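Local coordinates for galactonate dehydratase (PDB 5OLC), which belongs to the enolase superfamily, pairing an enolase-type N-terminal domain with a TIM-barrel-like C-terminal domain in an assembly of eight chains, at residues E211-A216 with K240-N245; S203-C208 with V231-Y236. All blocks are in the same frame, centred on the assembly; numbering follows the deposited sequence.

Contact 1. Residues E211-A216 with K240-N245; sequences EAIELA and KRLRQN
Two successive outer helices of the TIM-barrel-like domain, 209-219 and 236-245, meet where Leu242 reaches across to Ala212 and Ile213. The first helix forms the crossover between the parallel neighbours strand 198-202 and strand 224-228, and the second leads from strand 224-228 to strand 250-252, so the two helices run side by side in nearly the same direction. Over the segments 211-216 and 240-245 their axes cross at -24° and approach to 10.2 Å, a separation bridged mainly by Leu242, which faces two alanines and an isoleucine. Because its chi1 of -170° swings CG away from the backbone nitrogen, the end of the leucine side chain comes nearer the other helix than its first bond suggests. Its two methyls divide the work. CD2 packs on the methyl of Ala212, with Leu242 CD2 3.8 Å from Ala212 CB. Leu242 CD1 lies against the next residue along, 3.6 Å from Ile213 N and 3.7 Å from Ile213 CG2, and the two side chains lie alongside each other, pointing opposite ways. One turn further on, Ala216 CB is a looser neighbour, 4.4 Å from Leu242 CD1. Alanine suits positions 212 and 216, since a single methyl lets the leucine come close to the helix surface, and branched Ile213 broadens the apolar patch beside it. Pro230, Tyr209 and, on strand 250-252, Ile250 also touch Leu242, the last linking it to the barrel strands. The flanks are polar: Arg243 makes salt bridges to Asp269 and Asp272, and Arg241 makes one to Asp269 of a neighbouring subunit. Asn245, the last residue of helix 236-245, meets the first helix through its aliphatic part, Asn245 CB lying 3.8 Å from Ile213 CG2.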
ATOM      1  N   GLU A 211       5.923  20.040  19.076  1.00 90.19           N
ATOM      2  CA  GLU A 211       6.987  20.646  19.871  1.00 90.24           C
ATOM      3  C   GLU A 211       8.363  20.383  19.261  1.00 94.67           C
ATOM      4  O   GLU A 211       9.264  21.218  19.397  1.00 94.73           O
ATOM      5  CB  GLU A 211       6.931  20.113  21.310  1.00 91.58           C
ATOM      6  CG  GLU A 211       5.818  20.728  22.146  1.00 99.70           C
ATOM      7  CD  GLU A 211       5.451  20.036  23.445  1.00116.53           C
ATOM      8  OE1 GLU A 211       5.872  18.876  23.659  1.00113.78           O
ATOM      9  OE2 GLU A 211       4.699  20.646  24.238  1.00109.92           O
ATOM     10  N   ALA A 212       8.517  19.219  18.594  1.00 90.57           N
ATOM     11  CA  ALA A 212       9.752  18.775  17.959  1.00 90.11           C
ATOM     12  C   ALA A 212      10.082  19.572  16.703  1.00 92.99           C
ATOM     13  O   ALA A 212      11.219  20.036  16.600  1.00 92.28           O
ATOM     14  CB  ALA A 212       9.687  17.286  17.655  1.00 90.89           C
ATOM     15  N   ILE A 213       9.105  19.760  15.761  1.00 88.84           N
ATOM     16  CA  ILE A 213       9.346  20.550  14.537  1.00 88.16           C
ATOM     17  C   ILE A 213       9.517  22.021  14.854  1.00 92.12           C
ATOM     18  O   ILE A 213      10.253  22.702  14.142  1.00 92.77           O
ATOM     19  CB  ILE A 213       8.384  20.366  13.336  1.00 90.90           C
ATOM     20  CG1 ILE A 213       7.349  19.265  13.546  1.00 90.92           C
ATOM     21  CG2 ILE A 213       9.185  20.149  12.054  1.00 91.86           C
ATOM     22  CD1 ILE A 213       5.988  19.724  13.264  1.00 98.74           C
ATOM     23  N   GLU A 214       8.855  22.515  15.917  1.00 87.28           N
ATOM     24  CA  GLU A 214       8.995  23.903  16.363  1.00 86.36           C
ATOM     25  C   GLU A 214      10.477  24.145  16.699  1.00 87.49           C
ATOM     26  O   GLU A 214      11.065  25.110  16.207  1.00 86.56           O
ATOM     27  CB  GLU A 214       8.097  24.179  17.587  1.00 87.88           C
ATOM     28  CG  GLU A 214       7.844  25.658  17.832  1.00100.22           C
ATOM     29  CD  GLU A 214       6.793  26.005  18.869  1.00127.61           C
ATOM     30  OE1 GLU A 214       6.711  25.320  19.916  1.00129.18           O
ATOM     31  OE2 GLU A 214       6.043  26.978  18.628  1.00121.77           O
ATOM     32  N   LEU A 215      11.085  23.204  17.457  1.00 82.66           N
ATOM     33  CA  LEU A 215      12.483  23.239  17.868  1.00 82.22           C
ATOM     34  C   LEU A 215      13.406  22.988  16.693  1.00 86.66           C
ATOM     35  O   LEU A 215      14.393  23.708  16.552  1.00 86.73           O
ATOM     36  CB  LEU A 215      12.743  22.230  19.004  1.00 82.00           C
ATOM     37  CG  LEU A 215      14.199  21.971  19.445  1.00 85.97           C
ATOM     38  CD1 LEU A 215      14.858  23.217  20.032  1.00 85.77           C
ATOM     39  CD2 LEU A 215      14.250  20.852  20.452  1.00 87.92           C
ATOM     40  N   ALA A 216      13.089  21.973  15.856  1.00 82.40           N
ATOM     41  CA  ALA A 216      13.863  21.601  14.672  1.00 81.87           C
ATOM     42  C   ALA A 216      13.990  22.781  13.696  1.00 83.89           C
ATOM     43  O   ALA A 216      15.107  23.242  13.477  1.00 83.42           O
ATOM     44  CB  ALA A 216      13.231  20.398  13.989  1.00 82.73           C
ATOM     45  N   LYS A 240       8.961   9.768  11.254  1.00 64.67           N
ATOM     46  CA  LYS A 240       8.863   9.853   9.791  1.00 65.01           C
ATOM     47  C   LYS A 240       8.460  11.247   9.309  1.00 69.30           C
ATOM     48  O   LYS A 240       9.113  11.774   8.406  1.00 68.72           O
ATOM     49  CB  LYS A 240       7.909   8.784   9.217  1.00 67.91           C
ATOM     50  CG  LYS A 240       8.079   8.602   7.706  1.00 84.37           C
ATOM     51  CD  LYS A 240       7.186   7.529   7.122  1.00 96.09           C
ATOM     52  CE  LYS A 240       7.549   7.276   5.677  1.00110.38           C
ATOM     53  NZ  LYS A 240       7.149   5.913   5.235  1.00117.66           N
ATOM     54  N   ARG A 241       7.391  11.836   9.914  1.00 66.11           N
ATOM     55  CA  ARG A 241       6.877  13.178   9.590  1.00 65.50           C
ATOM     56  C   ARG A 241       7.944  14.248   9.882  1.00 68.97           C
ATOM     57  O   ARG A 241       8.170  15.133   9.059  1.00 67.78           O
ATOM     58  CB  ARG A 241       5.609  13.493  10.409  1.00 65.27           C
ATOM     59  CG  ARG A 241       4.259  13.011   9.853  1.00 72.14           C
ATOM     60  CD  ARG A 241       3.058  13.689  10.544  1.00 71.64           C
ATOM     61  NE  ARG A 241       3.152  13.676  12.014  1.00 71.38           N
ATOM     62  CZ  ARG A 241       2.511  12.834  12.821  1.00 73.46           C
ATOM     63  NH1 ARG A 241       1.680  11.924  12.321  1.00 55.73           N
ATOM     64  NH2 ARG A 241       2.686  12.902  14.136  1.00 49.76           N
ATOM     65  N   LEU A 242       8.597  14.152  11.053  1.00 66.83           N
ATOM     66  CA  LEU A 242       9.632  15.086  11.496  1.00 67.20           C
ATOM     67  C   LEU A 242      10.795  15.104  10.519  1.00 73.55           C
ATOM     68  O   LEU A 242      11.283  16.181  10.166  1.00 73.57           O
ATOM     69  CB  LEU A 242      10.104  14.733  12.911  1.00 66.96           C
ATOM     70  CG  LEU A 242      11.010  15.735  13.599  1.00 71.19           C
ATOM     71  CD1 LEU A 242      10.355  17.075  13.741  1.00 71.07           C
ATOM     72  CD2 LEU A 242      11.358  15.268  14.940  1.00 72.88           C
ATOM     73  N   ARG A 243      11.193  13.911  10.044  1.00 70.64           N
ATOM     74  CA  ARG A 243      12.251  13.699   9.057  1.00 70.35           C
ATOM     75  C   ARG A 243      11.891  14.420   7.743  1.00 74.74           C
ATOM     76  O   ARG A 243      12.762  15.024   7.113  1.00 75.05           O
ATOM     77  CB  ARG A 243      12.393  12.191   8.809  1.00 69.18           C
ATOM     78  CG  ARG A 243      13.814  11.712   8.620  1.00 69.29           C
ATOM     79  CD  ARG A 243      13.798  10.270   8.195  1.00 62.72           C
ATOM     80  NE  ARG A 243      15.041   9.892   7.529  1.00 63.22           N
ATOM     81  CZ  ARG A 243      15.209   8.739   6.897  1.00 71.90           C
ATOM     82  NH1 ARG A 243      14.214   7.866   6.820  1.00 49.00           N
ATOM     83  NH2 ARG A 243      16.375   8.451   6.326  1.00 59.54           N
ATOM     84  N   GLN A 244      10.594  14.378   7.361  1.00 71.02           N
ATOM     85  CA  GLN A 244      10.045  14.997   6.149  1.00 70.12           C
ATOM     86  C   GLN A 244       9.971  16.519   6.260  1.00 74.33           C
ATOM     87  O   GLN A 244      10.108  17.198   5.247  1.00 74.85           O
ATOM     88  CB  GLN A 244       8.646  14.426   5.826  1.00 70.87           C
ATOM     89  CG  GLN A 244       8.673  12.994   5.284  1.00 83.14           C
ATOM     90  CD  GLN A 244       7.333  12.280   5.208  1.00 98.15           C
ATOM     91  OE1 GLN A 244       6.320  12.702   5.783  1.00 91.59           O
ATOM     92  NE2 GLN A 244       7.314  11.150   4.510  1.00 89.59           N
ATOM     93  N   ASN A 245       9.759  17.051   7.476  1.00 70.34           N
ATOM     94  CA  ASN A 245       9.579  18.484   7.719  1.00 69.89           C
ATOM     95  C   ASN A 245      10.827  19.242   8.246  1.00 74.09           C
ATOM     96  O   ASN A 245      10.770  20.471   8.373  1.00 73.15           O
ATOM     97  CB  ASN A 245       8.378  18.696   8.640  1.00 67.49           C
ATOM     98  CG  ASN A 245       7.043  18.685   7.916  1.00 80.90           C
ATOM     99  OD1 ASN A 245       6.226  19.592   8.094  1.00 81.85           O
ATOM    100  ND2 ASN A 245       6.718  17.615   7.183  1.00 62.22           N
TER

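Contact 2. Residues S203-C208 with V231-Y236; sequences SNHAYC and VSPEDY
His205 and Pro233 make a CH-pi contact. Pro233 CD sits over one face of the imidazole, 4.2 Å from the centroid of the His205 ring and 28° off its normal, at about equal distance from CG and ND1. The pyrrolidine suits this place because its CD, bonded to nitrogen, carries somewhat polarised C-H groups. The end of the His205 ring leads away from 231-236, and its NE2 is hydrogen-bonded to Asp95 of a neighbouring subunit. ND1, beside Pro233 CD, bonds weakly to Glu229; together these help to fix the ring's rotation. Backbone carbonyls supply the next kind of contact. Tyr207 O receives a nearly straight CA-H...O approach from Val231 CA at 3.4 Å, angle 164° at the hydrogen, while Val231 O lies close to His205 CB. These are two neighbouring loops that follow strands 198-202 and 224-228 at the C-terminal end of the barrel, each leading into a helix. The apolar part is Val231 CG1, 3.7 Å from Cys208 C; with CG1 anti to the carbonyl carbon (chi1 -61°), this methyl lies beside the start of helix 209-219. Turn geometry shapes the second loop: Asp235 N bonds to Ser232 O at 2.8 Å, closing a type I turn whose second position suits the restrained phi of Pro233. Asp235 then N-caps helix 236-245, its OD1 weakly bonded to Gly238 N.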
ATOM      1  N   SER A 203      16.587  15.264  22.940  1.00 75.41           N
ATOM      2  CA  SER A 203      15.349  15.571  23.650  1.00 75.95           C
ATOM      3  C   SER A 203      15.078  14.633  24.811  1.00 82.47           C
ATOM      4  O   SER A 203      14.655  15.098  25.867  1.00 82.16           O
ATOM      5  CB  SER A 203      14.164  15.554  22.687  1.00 79.03           C
ATOM      6  OG  SER A 203      12.918  15.495  23.362  1.00 86.93           O
ATOM      7  N   ASN A 204      15.312  13.316  24.610  1.00 81.42           N
ATOM      8  CA  ASN A 204      15.013  12.213  25.538  1.00 82.58           C
ATOM      9  C   ASN A 204      13.499  12.059  25.565  1.00 89.02           C
ATOM     10  O   ASN A 204      12.893  12.052  26.641  1.00 88.86           O
ATOM     11  CB  ASN A 204      15.576  12.420  26.965  1.00 85.32           C
ATOM     12  CG  ASN A 204      16.991  12.923  27.027  1.00118.60           C
ATOM     13  OD1 ASN A 204      17.264  14.042  27.493  1.00114.35           O
ATOM     14  ND2 ASN A 204      17.925  12.092  26.582  1.00111.20           N
ATOM     15  N   HIS A 205      12.879  11.981  24.352  1.00 87.53           N
ATOM     16  CA  HIS A 205      11.428  11.861  24.082  1.00 88.18           C
ATOM     17  C   HIS A 205      10.564  12.831  24.940  1.00 93.00           C
ATOM     18  O   HIS A 205       9.374  12.579  25.166  1.00 93.08           O
ATOM     19  CB  HIS A 205      10.925  10.399  24.176  1.00 89.05           C
ATOM     20  CG  HIS A 205      11.786   9.503  25.001  1.00 92.47           C
ATOM     21  ND1 HIS A 205      12.920   8.917  24.474  1.00 94.36           N
ATOM     22  CD2 HIS A 205      11.693   9.183  26.309  1.00 94.36           C
ATOM     23  CE1 HIS A 205      13.467   8.239  25.467  1.00 93.99           C
ATOM     24  NE2 HIS A 205      12.760   8.366  26.591  1.00 94.33           N
ATOM     25  N   ALA A 206      11.180  13.965  25.371  1.00 88.94           N
ATOM     26  CA  ALA A 206      10.576  15.028  26.177  1.00 87.89           C
ATOM     27  C   ALA A 206       9.719  15.974  25.320  1.00 89.97           C
ATOM     28  O   ALA A 206       9.152  16.939  25.845  1.00 90.34           O
ATOM     29  CB  ALA A 206      11.663  15.805  26.902  1.00 88.45           C
ATOM     30  N   TYR A 207       9.599  15.681  24.016  1.00 84.12           N
ATOM     31  CA  TYR A 207       8.807  16.476  23.091  1.00 83.21           C
ATOM     32  C   TYR A 207       7.845  15.649  22.248  1.00 87.01           C
ATOM     33  O   TYR A 207       8.057  14.453  22.041  1.00 86.44           O
ATOM     34  CB  TYR A 207       9.711  17.335  22.194  1.00 83.75           C
ATOM     35  CG  TYR A 207      10.377  18.488  22.909  1.00 84.53           C
ATOM     36  CD1 TYR A 207       9.632  19.553  23.398  1.00 86.53           C
ATOM     37  CD2 TYR A 207      11.760  18.544  23.043  1.00 85.22           C
ATOM     38  CE1 TYR A 207      10.242  20.632  24.031  1.00 87.66           C
ATOM     39  CE2 TYR A 207      12.384  19.624  23.664  1.00 86.09           C
ATOM     40  CZ  TYR A 207      11.619  20.662  24.163  1.00 93.40           C
ATOM     41  OH  TYR A 207      12.215  21.717  24.798  1.00 93.56           O
ATOM     42  N   CYS A 208       6.769  16.303  21.786  1.00 83.99           N
ATOM     43  CA  CYS A 208       5.737  15.742  20.918  1.00 84.29           C
ATOM     44  C   CYS A 208       6.008  16.278  19.520  1.00 88.22           C
ATOM     45  O   CYS A 208       6.764  17.241  19.383  1.00 87.54           O
ATOM     46  CB  CYS A 208       4.342  16.133  21.405  1.00 84.94           C
ATOM     47  SG  CYS A 208       4.064  15.854  23.176  1.00 89.13           S
ATOM     48  N   VAL A 231      10.914  12.394  19.599  1.00 68.97           N
ATOM     49  CA  VAL A 231       9.576  12.060  20.096  1.00 69.06           C
ATOM     50  C   VAL A 231       9.617  10.680  20.781  1.00 73.80           C
ATOM     51  O   VAL A 231      10.690  10.074  20.872  1.00 74.61           O
ATOM     52  CB  VAL A 231       8.448  12.165  19.026  1.00 73.26           C
ATOM     53  CG1 VAL A 231       8.307  13.588  18.481  1.00 73.08           C
ATOM     54  CG2 VAL A 231       8.632  11.147  17.899  1.00 73.04           C
ATOM     55  N   SER A 232       8.459  10.192  21.264  1.00 69.38           N
ATOM     56  CA  SER A 232       8.311   8.892  21.916  1.00 68.44           C
ATOM     57  C   SER A 232       8.833   7.752  21.003  1.00 71.96           C
ATOM     58  O   SER A 232       8.490   7.745  19.809  1.00 72.35           O
ATOM     59  CB  SER A 232       6.842   8.655  22.254  1.00 72.02           C
ATOM     60  OG  SER A 232       6.590   7.329  22.689  1.00 83.29           O
ATOM     61  N   PRO A 233       9.630   6.775  21.529  1.00 66.23           N
ATOM     62  CA  PRO A 233      10.085   5.645  20.682  1.00 65.12           C
ATOM     63  C   PRO A 233       8.932   4.823  20.086  1.00 65.62           C
ATOM     64  O   PRO A 233       9.137   3.968  19.222  1.00 65.12           O
ATOM     65  CB  PRO A 233      10.925   4.800  21.645  1.00 66.94           C
ATOM     66  CG  PRO A 233      10.463   5.183  23.001  1.00 71.59           C
ATOM     67  CD  PRO A 233      10.140   6.635  22.907  1.00 67.29           C
ATOM     68  N   GLU A 234       7.716   5.119  20.553  1.00 60.05           N
ATOM     69  CA  GLU A 234       6.455   4.520  20.156  1.00 58.77           C
ATOM     70  C   GLU A 234       5.784   5.287  19.011  1.00 64.14           C
ATOM     71  O   GLU A 234       4.978   4.703  18.285  1.00 63.99           O
ATOM     72  CB  GLU A 234       5.550   4.493  21.364  1.00 59.51           C
ATOM     73  CG  GLU A 234       4.979   3.121  21.605  1.00 67.69           C
ATOM     74  CD  GLU A 234       5.828   2.002  22.172  1.00 75.55           C
ATOM     75  OE1 GLU A 234       6.142   2.032  23.389  1.00 39.93           O
ATOM     76  OE2 GLU A 234       6.010   1.006  21.435  1.00 71.87           O
ATOM     77  N   ASP A 235       6.138   6.589  18.845  1.00 61.48           N
ATOM     78  CA  ASP A 235       5.632   7.511  17.825  1.00 62.05           C
ATOM     79  C   ASP A 235       6.423   7.386  16.510  1.00 68.09           C
ATOM     80  O   ASP A 235       7.115   8.328  16.108  1.00 68.02           O
ATOM     81  CB  ASP A 235       5.658   8.965  18.369  1.00 64.06           C
ATOM     82  CG  ASP A 235       4.930  10.044  17.558  1.00 76.92           C
ATOM     83  OD1 ASP A 235       4.129   9.686  16.652  1.00 78.36           O
ATOM     84  OD2 ASP A 235       5.124  11.242  17.857  1.00 82.60           O
ATOM     85  N   TYR A 236       6.304   6.225  15.830  1.00 65.45           N
ATOM     86  CA  TYR A 236       7.003   5.982  14.559  1.00 65.90           C
ATOM     87  C   TYR A 236       6.572   6.955  13.464  1.00 69.35           C
ATOM     88  O   TYR A 236       7.424   7.486  12.750  1.00 69.47           O
ATOM     89  CB  TYR A 236       6.816   4.536  14.079  1.00 67.59           C
ATOM     90  CG  TYR A 236       7.339   3.465  15.020  1.00 70.00           C
ATOM     91  CD1 TYR A 236       8.708   3.255  15.181  1.00 71.79           C
ATOM     92  CD2 TYR A 236       6.469   2.588  15.659  1.00 70.97           C
ATOM     93  CE1 TYR A 236       9.193   2.229  15.990  1.00 73.51           C
ATOM     94  CE2 TYR A 236       6.941   1.552  16.462  1.00 72.14           C
ATOM     95  CZ  TYR A 236       8.304   1.373  16.624  1.00 81.95           C
ATOM     96  OH  TYR A 236       8.756   0.336  17.414  1.00 85.09           O
TER

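Both contacts join the same pair of beta-alpha units of the barrel, but at different levels. Contact 1 lies on the outer layer between the helix bodies and is buried and almost wholly aliphatic, with charged residues at its flanks. Contact 2 joins the loops leading into those helices; it is only partly buried and mixes CH-pi, CH...O and methyl contacts, and its histidine also bonds to a neighbouring subunit. Their centres are 11 Å apart, and they touch: Ala212 CB of contact 1 packs on Val231 CG1 of contact 2 at 4.0 Å, and Leu215 CD2 lies 3.9 Å from Tyr207 CE2, so the two contacts adjoin through apolar side chains.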